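Local structure of GH5 (4YHE) at residues Ser242-Asp247 and Val274-Arg279; Asn278-Met283 and Val291-Phe296. The protein belongs to glycoside hydrolase family 5 and, as an endoglucanase, probably cleaves beta-linked glucose chains in the breakdown of cellulose. All coordinates share one frame; numbering follows the deposited sequence.

Contact 1 (Ser242-Asp247 and Val274-Arg279); sequences SYDPWD and VGMLNR
The terminal methyl of Met276 rests on the hydrogen-bonded pair Ser242 and Asp244, and the encounter illustrates how a flexible thioether chain can close the space between a barrel strand's end and an outer helix. CE alone does the touching: it lies 3.7 Å from Ser242 OG and 3.9 Å from Asp244 OD2, so one methyl is laid against two bonded oxygens. Met276 leaves helix 270-285 with CG anti to the backbone N (chi1 177°), then bends at chi2 and chi3, and this curl brings the methyl to the serine while the chain as a whole crosses Asp244 at about a right angle. Ser242 OG gives a 2.6 Å hydrogen bond to Asp244 OD2, which it meets from above the carboxylate plane, 52° out of it, and it accepts a hydrogen bond from the backbone N-H of Asp244 (OG to N 3.2 Å) in an ST turn. Tyr273 adds a weak hydrogen bond to the same hydroxyl, and Phe293 packs against both Ser242 and Met276. With an alanine here, Asp244 would probably lose the partner of both its OD2 and its amide, leaving the carboxylate freer to turn. Because the oxygens bond to each other and Met276 offers them only a weakly polar methyl, the helix meets the turn by van der Waals contact while hydrogen bonds within the turn set its shape.

Contact 2 (Asn278-Met283 and Val291-Phe296); sequences NRLFNM and VYFGEF
Glu295 OE1 makes a short hydrogen bond with Tyr243 OH, while its other oxygen, OE2, forms a salt bridge with Arg59; two and four residues earlier on the same strand, Phe293 and Val291 receive Leu280. This is the helix-to-strand step of a TIM barrel, in which helix 270-285 packs outside strand 291-296. Glu295 sits in the corner that the chain turns at Gly294 and Glu295, a place consistent with the strand-seven glutamate that serves as nucleophile in family 5 enzymes. The layer between helix and strand is wholly apolar where side chains meet. Leu280 holds CG anti to its carbonyl carbon (chi1 -70°), which sends the CD1 branch inward between the two strand residues. Phe293 reaches the helix with the far end of its ring, CZ and CE1, and the ring also touches Met276 and Leu277, so one aromatic group serves successive turns of the helix. Val291 adds Tyr284 and Ile285 to its neighbours and meets Leu280 with both its methyls, CG2 lying 4.2 Å from the leucine's carbonyl O and CG1 at the same distance from CD1. The tightest approach is oblique to the aromatic ring: Leu280 CD1 stands 3.6 Å from Phe293 CZ and 4.0 Å from Phe293 CE1.

How the contacts relate
Contacts 1 and 2 have centres 9 Å apart and share helix 270-285, with Asn278 and Arg279 belonging to both. Along the chain the order is strand 236-242 and the turn after it, the helix, then strand 291-296, so the pair spans one beta-alpha-beta crossover of the eight-stranded parallel barrel. Contact 1 joins the helix to the turn at the C-terminal end of strand 236-242, and contact 2 joins it to the first half of strand 291-296. The neighbouring strands are stitched directly as well, Ser242 N lying 3.0 Å from Glu295 O in a probable hydrogen bond, and Leu277 CD2 packs 3.5 Å from Phe293 CE1. Only the Ser242 to Glu295 side comes near the probable catalytic glutamate.

Contact 1 (Ser242-Asp247 and Val274-Arg279)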
ATOM      1  N   SER A 242      -0.723  -3.149  -6.520  1.00 14.68           N
ATOM      2  CA  SER A 242      -0.468  -4.028  -7.673  1.00 15.16           C
ATOM      3  C   SER A 242       0.779  -4.878  -7.595  1.00 15.09           C
ATOM      4  O   SER A 242       1.913  -4.375  -7.464  1.00 13.81           O
ATOM      5  CB  SER A 242      -0.455  -3.248  -8.997  1.00 15.49           C
ATOM      6  OG  SER A 242      -0.224  -4.139 -10.080  1.00 16.30           O
ATOM      7  N   TYR A 243       0.544  -6.184  -7.706  1.00 14.17           N
ATOM      8  CA  TYR A 243       1.588  -7.189  -7.948  1.00 14.38           C
ATOM      9  C   TYR A 243       1.340  -7.894  -9.314  1.00 15.74           C
ATOM     10  O   TYR A 243       1.576  -9.101  -9.491  1.00 16.28           O
ATOM     11  CB  TYR A 243       1.633  -8.183  -6.808  1.00 14.15           C
ATOM     12  CG  TYR A 243       1.880  -7.563  -5.463  1.00 13.88           C
ATOM     13  CD1 TYR A 243       3.171  -7.383  -4.992  1.00 14.04           C
ATOM     14  CD2 TYR A 243       0.819  -7.139  -4.655  1.00 14.31           C
ATOM     15  CE1 TYR A 243       3.421  -6.823  -3.743  1.00 14.63           C
ATOM     16  CE2 TYR A 243       1.059  -6.578  -3.404  1.00 14.47           C
ATOM     17  CZ  TYR A 243       2.360  -6.402  -2.970  1.00 13.52           C
ATOM     18  OH  TYR A 243       2.622  -5.891  -1.740  1.00 14.63           O
ATOM     19  N   ASP A 244       0.927  -7.100 -10.296  1.00 16.14           N
ATOM     20  CA  ASP A 244       0.472  -7.611 -11.590  1.00 16.80           C
ATOM     21  C   ASP A 244       1.612  -7.735 -12.600  1.00 16.75           C
ATOM     22  O   ASP A 244       2.480  -6.845 -12.648  1.00 17.98           O
ATOM     23  CB  ASP A 244      -0.596  -6.680 -12.189  1.00 18.00           C
ATOM     24  CG  ASP A 244      -1.856  -6.565 -11.332  1.00 20.84           C
ATOM     25  OD1 ASP A 244      -2.381  -7.595 -10.892  1.00 22.92           O
ATOM     26  OD2 ASP A 244      -2.315  -5.419 -11.079  1.00 21.53           O
ATOM     27  N   PRO A 245       1.613  -8.813 -13.417  1.00 16.49           N
ATOM     28  CA  PRO A 245       0.689  -9.952 -13.265  1.00 15.48           C
ATOM     29  C   PRO A 245       1.204 -10.908 -12.198  1.00 14.52           C
ATOM     30  O   PRO A 245       2.390 -11.162 -12.110  1.00 14.09           O
ATOM     31  CB  PRO A 245       0.709 -10.607 -14.652  1.00 15.97           C
ATOM     32  CG  PRO A 245       2.083 -10.318 -15.165  1.00 16.22           C
ATOM     33  CD  PRO A 245       2.543  -9.023 -14.542  1.00 16.18           C
ATOM     34  N   TRP A 246       0.306 -11.475 -11.410  1.00 13.58           N
ATOM     35  CA  TRP A 246       0.707 -12.164 -10.223  1.00 14.08           C
ATOM     36  C   TRP A 246       1.668 -13.302 -10.484  1.00 14.26           C
ATOM     37  O   TRP A 246       2.608 -13.497  -9.717  1.00 13.65           O
ATOM     38  CB  TRP A 246      -0.545 -12.708  -9.467  1.00 14.99           C
ATOM     39  CG  TRP A 246      -0.148 -13.470  -8.251  1.00 16.61           C
ATOM     40  CD1 TRP A 246      -0.198 -14.813  -8.079  1.00 18.16           C
ATOM     41  CD2 TRP A 246       0.408 -12.936  -7.044  1.00 17.94           C
ATOM     42  NE1 TRP A 246       0.283 -15.150  -6.864  1.00 18.88           N
ATOM     43  CE2 TRP A 246       0.645 -14.021  -6.189  1.00 19.10           C
ATOM     44  CE3 TRP A 246       0.719 -11.653  -6.606  1.00 18.44           C
ATOM     45  CZ2 TRP A 246       1.172 -13.865  -4.921  1.00 20.45           C
ATOM     46  CZ3 TRP A 246       1.231 -11.490  -5.328  1.00 19.89           C
ATOM     47  CH2 TRP A 246       1.474 -12.591  -4.513  1.00 21.23           C
ATOM     48  N   ASP A 247       1.454 -14.085 -11.550  1.00 13.59           N
ATOM     49  CA  ASP A 247       2.313 -15.257 -11.760  1.00 14.40           C
ATOM     50  C   ASP A 247       3.743 -14.921 -12.311  1.00 14.82           C
ATOM     51  O   ASP A 247       4.608 -15.801 -12.433  1.00 14.85           O
ATOM     52  CB  ASP A 247       1.592 -16.303 -12.573  1.00 14.39           C
ATOM     53  CG  ASP A 247       0.554 -17.070 -11.737  1.00 15.22           C
ATOM     54  OD1 ASP A 247       0.717 -17.157 -10.504  1.00 15.96           O
ATOM     55  OD2 ASP A 247      -0.424 -17.540 -12.357  1.00 16.16           O
ATOM     56  N   VAL A 274      -0.121  -0.805 -18.398  1.00 16.81           N
ATOM     57  CA  VAL A 274      -0.484   0.556 -18.745  1.00 17.26           C
ATOM     58  C   VAL A 274      -1.979   0.787 -18.813  1.00 17.08           C
ATOM     59  O   VAL A 274      -2.475   1.844 -18.365  1.00 16.65           O
ATOM     60  CB  VAL A 274       0.239   1.013 -20.045  1.00 17.71           C
ATOM     61  CG1 VAL A 274      -0.272   2.359 -20.478  1.00 18.39           C
ATOM     62  CG2 VAL A 274       1.753   1.049 -19.811  1.00 17.48           C
ATOM     63  N   GLY A 275      -2.718  -0.216 -19.299  1.00 17.84           N
ATOM     64  CA  GLY A 275      -4.167  -0.109 -19.375  1.00 17.53           C
ATOM     65  C   GLY A 275      -4.742   0.121 -17.981  1.00 17.23           C
ATOM     66  O   GLY A 275      -5.614   0.965 -17.773  1.00 16.74           O
ATOM     67  N   MET A 276      -4.238  -0.645 -17.010  1.00 17.87           N
ATOM     68  CA  MET A 276      -4.710  -0.553 -15.652  1.00 17.34           C
ATOM     69  C   MET A 276      -4.425   0.832 -15.113  1.00 16.34           C
ATOM     70  O   MET A 276      -5.271   1.466 -14.491  1.00 15.49           O
ATOM     71  CB  MET A 276      -4.050  -1.625 -14.798  1.00 18.96           C
ATOM     72  CG  MET A 276      -4.448  -1.547 -13.341  1.00 20.67           C
ATOM     73  SD  MET A 276      -3.275  -0.521 -12.428  1.00 23.63           S
ATOM     74  CE  MET A 276      -1.943  -1.736 -12.340  1.00 22.15           C
ATOM     75  N   LEU A 277      -3.238   1.333 -15.401  1.00 15.29           N
ATOM     76  CA  LEU A 277      -2.883   2.665 -14.945  1.00 15.35           C
ATOM     77  C   LEU A 277      -3.758   3.711 -15.597  1.00 15.32           C
ATOM     78  O   LEU A 277      -4.123   4.680 -14.958  1.00 15.38           O
ATOM     79  CB  LEU A 277      -1.399   2.949 -15.217  1.00 15.08           C
ATOM     80  CG  LEU A 277      -0.365   2.087 -14.465  1.00 15.78           C
ATOM     81  CD1 LEU A 277       1.033   2.368 -14.987  1.00 16.15           C
ATOM     82  CD2 LEU A 277      -0.444   2.310 -12.958  1.00 15.84           C
ATOM     83  N   ASN A 278      -4.063   3.528 -16.888  1.00 16.79           N
ATOM     84  CA  ASN A 278      -4.934   4.453 -17.602  1.00 16.75           C
ATOM     85  C   ASN A 278      -6.307   4.572 -16.982  1.00 17.97           C
ATOM     86  O   ASN A 278      -6.864   5.671 -16.893  1.00 18.51           O
ATOM     87  CB  ASN A 278      -5.050   4.057 -19.072  1.00 17.99           C
ATOM     88  CG  ASN A 278      -3.833   4.475 -19.884  1.00 19.72           C
ATOM     89  OD1 ASN A 278      -3.127   5.402 -19.504  1.00 21.16           O
ATOM     90  ND2 ASN A 278      -3.544   3.748 -20.967  1.00 19.94           N
ATOM     91  N   ARG A 279      -6.847   3.455 -16.511  1.00 16.58           N
ATOM     92  CA  ARG A 279      -8.142   3.500 -15.845  1.00 17.14           C
ATOM     93  C   ARG A 279      -8.129   4.342 -14.565  1.00 15.36           C
ATOM     94  O   ARG A 279      -9.038   5.099 -14.310  1.00 14.69           O
ATOM     95  CB  ARG A 279      -8.672   2.075 -15.649  1.00 18.23           C
ATOM     96  CG  ARG A 279      -8.982   1.461 -17.015  1.00 19.98           C
ATOM     97  CD  ARG A 279      -9.740   0.152 -16.948  1.00 21.12           C
ATOM     98  NE  ARG A 279      -8.925  -0.948 -16.477  1.00 22.23           N
ATOM     99  CZ  ARG A 279      -8.070  -1.665 -17.212  1.00 22.46           C
ATOM    100  NH1 ARG A 279      -7.847  -1.399 -18.483  1.00 21.57           N
ATOM    101  NH2 ARG A 279      -7.424  -2.672 -16.637  1.00 23.61           N
TER

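Contact 2 (Asn278-Met283 and Val291-Phe296)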
ATOM      1  N   ASN A 278      -4.063   3.528 -16.888  1.00 16.79           N
ATOM      2  CA  ASN A 278      -4.934   4.453 -17.602  1.00 16.75           C
ATOM      3  C   ASN A 278      -6.307   4.572 -16.982  1.00 17.97           C
ATOM      4  O   ASN A 278      -6.864   5.671 -16.893  1.00 18.51           O
ATOM      5  CB  ASN A 278      -5.050   4.057 -19.072  1.00 17.99           C
ATOM      6  CG  ASN A 278      -3.833   4.475 -19.884  1.00 19.72           C
ATOM      7  OD1 ASN A 278      -3.127   5.402 -19.504  1.00 21.16           O
ATOM      8  ND2 ASN A 278      -3.544   3.748 -20.967  1.00 19.94           N
ATOM      9  N   ARG A 279      -6.847   3.455 -16.511  1.00 16.58           N
ATOM     10  CA  ARG A 279      -8.142   3.500 -15.845  1.00 17.14           C
ATOM     11  C   ARG A 279      -8.129   4.342 -14.565  1.00 15.36           C
ATOM     12  O   ARG A 279      -9.038   5.099 -14.310  1.00 14.69           O
ATOM     13  CB  ARG A 279      -8.672   2.075 -15.649  1.00 18.23           C
ATOM     14  CG  ARG A 279      -8.982   1.461 -17.015  1.00 19.98           C
ATOM     15  CD  ARG A 279      -9.740   0.152 -16.948  1.00 21.12           C
ATOM     16  NE  ARG A 279      -8.925  -0.948 -16.477  1.00 22.23           N
ATOM     17  CZ  ARG A 279      -8.070  -1.665 -17.212  1.00 22.46           C
ATOM     18  NH1 ARG A 279      -7.847  -1.399 -18.483  1.00 21.57           N
ATOM     19  NH2 ARG A 279      -7.424  -2.672 -16.637  1.00 23.61           N
ATOM     20  N   LEU A 280      -7.044   4.253 -13.807  1.00 14.61           N
ATOM     21  CA  LEU A 280      -6.854   5.057 -12.616  1.00 14.54           C
ATOM     22  C   LEU A 280      -6.635   6.535 -12.964  1.00 14.41           C
ATOM     23  O   LEU A 280      -7.127   7.451 -12.313  1.00 14.73           O
ATOM     24  CB  LEU A 280      -5.632   4.536 -11.872  1.00 14.81           C
ATOM     25  CG  LEU A 280      -5.787   3.156 -11.212  1.00 15.45           C
ATOM     26  CD1 LEU A 280      -4.428   2.705 -10.667  1.00 16.04           C
ATOM     27  CD2 LEU A 280      -6.834   3.225 -10.115  1.00 16.95           C
ATOM     28  N   PHE A 281      -5.852   6.744 -13.983  1.00 14.90           N
ATOM     29  CA  PHE A 281      -5.615   8.104 -14.434  1.00 15.90           C
ATOM     30  C   PHE A 281      -6.912   8.778 -14.829  1.00 15.61           C
ATOM     31  O   PHE A 281      -7.231   9.842 -14.327  1.00 15.85           O
ATOM     32  CB  PHE A 281      -4.625   8.130 -15.555  1.00 15.55           C
ATOM     33  CG  PHE A 281      -4.388   9.523 -16.085  1.00 16.93           C
ATOM     34  CD1 PHE A 281      -3.483  10.372 -15.465  1.00 17.31           C
ATOM     35  CD2 PHE A 281      -5.111   9.988 -17.162  1.00 19.05           C
ATOM     36  CE1 PHE A 281      -3.281  11.651 -15.922  1.00 18.31           C
ATOM     37  CE2 PHE A 281      -4.917  11.280 -17.636  1.00 19.25           C
ATOM     38  CZ  PHE A 281      -4.010  12.107 -17.016  1.00 19.78           C
ATOM     39  N   ASN A 282      -7.721   8.120 -15.650  1.00 17.89           N
ATOM     40  CA  ASN A 282      -8.954   8.720 -16.121  1.00 17.90           C
ATOM     41  C   ASN A 282     -10.041   8.873 -15.047  1.00 19.33           C
ATOM     42  O   ASN A 282     -10.806   9.875 -15.028  1.00 18.69           O
ATOM     43  CB  ASN A 282      -9.489   7.924 -17.323  1.00 19.81           C
ATOM     44  CG  ASN A 282      -8.593   8.029 -18.542  1.00 21.88           C
ATOM     45  OD1 ASN A 282      -8.023   9.072 -18.829  1.00 24.65           O
ATOM     46  ND2 ASN A 282      -8.477   6.943 -19.271  1.00 23.97           N
ATOM     47  N   MET A 283     -10.144   7.895 -14.156  1.00 18.20           N
ATOM     48  CA  MET A 283     -11.151   7.958 -13.118  1.00 18.41           C
ATOM     49  C   MET A 283     -10.832   8.999 -12.030  1.00 17.25           C
ATOM     50  O   MET A 283     -11.725   9.647 -11.514  1.00 17.34           O
ATOM     51  CB  MET A 283     -11.334   6.589 -12.468  1.00 20.30           C
ATOM     52  CG  MET A 283     -12.510   6.524 -11.527  1.00 21.12           C
ATOM     53  SD  MET A 283     -14.071   6.600 -12.437  1.00 25.81           S
ATOM     54  CE  MET A 283     -15.254   6.354 -11.121  1.00 26.59           C
ATOM     55  N   VAL A 291      -4.001   9.401  -6.659  1.00 19.20           N
ATOM     56  CA  VAL A 291      -3.939   7.948  -6.549  1.00 18.39           C
ATOM     57  C   VAL A 291      -2.515   7.571  -6.172  1.00 18.34           C
ATOM     58  O   VAL A 291      -1.572   8.111  -6.694  1.00 17.33           O
ATOM     59  CB  VAL A 291      -4.244   7.240  -7.892  1.00 18.63           C
ATOM     60  CG1 VAL A 291      -4.206   5.728  -7.730  1.00 18.09           C
ATOM     61  CG2 VAL A 291      -5.569   7.693  -8.446  1.00 19.23           C
ATOM     62  N   TYR A 292      -2.377   6.618  -5.256  1.00 16.30           N
ATOM     63  CA  TYR A 292      -1.081   6.081  -4.916  1.00 15.71           C
ATOM     64  C   TYR A 292      -1.210   4.578  -4.792  1.00 14.95           C
ATOM     65  O   TYR A 292      -2.251   4.063  -4.368  1.00 15.54           O
ATOM     66  CB  TYR A 292      -0.490   6.698  -3.646  1.00 15.11           C
ATOM     67  CG  TYR A 292      -1.189   6.298  -2.351  1.00 16.18           C
ATOM     68  CD1 TYR A 292      -2.342   6.952  -1.929  1.00 16.85           C
ATOM     69  CD2 TYR A 292      -0.684   5.274  -1.550  1.00 15.78           C
ATOM     70  CE1 TYR A 292      -2.980   6.599  -0.745  1.00 18.23           C
ATOM     71  CE2 TYR A 292      -1.322   4.903  -0.363  1.00 17.58           C
ATOM     72  CZ  TYR A 292      -2.456   5.572   0.043  1.00 17.35           C
ATOM     73  OH  TYR A 292      -3.071   5.250   1.193  1.00 17.26           O
ATOM     74  N   PHE A 293      -0.148   3.913  -5.198  1.00 14.66           N
ATOM     75  CA  PHE A 293       0.052   2.509  -4.919  1.00 14.52           C
ATOM     76  C   PHE A 293       0.614   2.380  -3.499  1.00 13.81           C
ATOM     77  O   PHE A 293       1.793   2.607  -3.262  1.00 14.22           O
ATOM     78  CB  PHE A 293       0.902   1.822  -5.999  1.00 14.67           C
ATOM     79  CG  PHE A 293       0.148   1.575  -7.280  1.00 14.62           C
ATOM     80  CD1 PHE A 293       0.112   2.547  -8.272  1.00 14.64           C
ATOM     81  CD2 PHE A 293      -0.566   0.387  -7.477  1.00 14.83           C
ATOM     82  CE1 PHE A 293      -0.605   2.336  -9.442  1.00 15.31           C
ATOM     83  CE2 PHE A 293      -1.328   0.183  -8.622  1.00 14.77           C
ATOM     84  CZ  PHE A 293      -1.350   1.170  -9.619  1.00 14.92           C
ATOM     85  N   GLY A 294      -0.257   1.983  -2.562  1.00 13.04           N
ATOM     86  CA  GLY A 294       0.158   1.638  -1.212  1.00 13.06           C
ATOM     87  C   GLY A 294       1.184   0.520  -1.186  1.00 12.52           C
ATOM     88  O   GLY A 294       2.037   0.480  -0.309  1.00 12.15           O
ATOM     89  N   GLU A 295       1.057  -0.398  -2.139  1.00 11.73           N
ATOM     90  CA  GLU A 295       1.986  -1.493  -2.354  1.00 12.44           C
ATOM     91  C   GLU A 295       2.142  -1.797  -3.802  1.00 12.42           C
ATOM     92  O   GLU A 295       1.143  -1.862  -4.536  1.00 12.48           O
ATOM     93  CB  GLU A 295       1.477  -2.779  -1.689  1.00 12.22           C
ATOM     94  CG  GLU A 295       1.308  -2.671  -0.210  1.00 12.90           C
ATOM     95  CD  GLU A 295       0.700  -3.926   0.439  1.00 13.62           C
ATOM     96  OE1 GLU A 295       0.776  -5.010  -0.158  1.00 13.88           O
ATOM     97  OE2 GLU A 295       0.171  -3.778   1.544  1.00 13.53           O
ATOM     98  N   PHE A 296       3.390  -1.963  -4.245  1.00 13.21           N
ATOM     99  CA  PHE A 296       3.669  -2.626  -5.512  1.00 13.41           C
ATOM    100  C   PHE A 296       4.953  -3.384  -5.384  1.00 13.61           C
ATOM    101  O   PHE A 296       5.749  -3.145  -4.484  1.00 13.41           O
ATOM    102  CB  PHE A 296       3.718  -1.647  -6.721  1.00 13.63           C
ATOM    103  CG  PHE A 296       5.034  -0.908  -6.838  1.00 13.48           C
ATOM    104  CD1 PHE A 296       5.318   0.136  -5.971  1.00 13.58           C
ATOM    105  CD2 PHE A 296       5.990  -1.297  -7.758  1.00 14.28           C
ATOM    106  CE1 PHE A 296       6.535   0.829  -6.047  1.00 13.74           C
ATOM    107  CE2 PHE A 296       7.220  -0.612  -7.858  1.00 14.43           C
ATOM    108  CZ  PHE A 296       7.488   0.451  -6.987  1.00 14.73           C
TER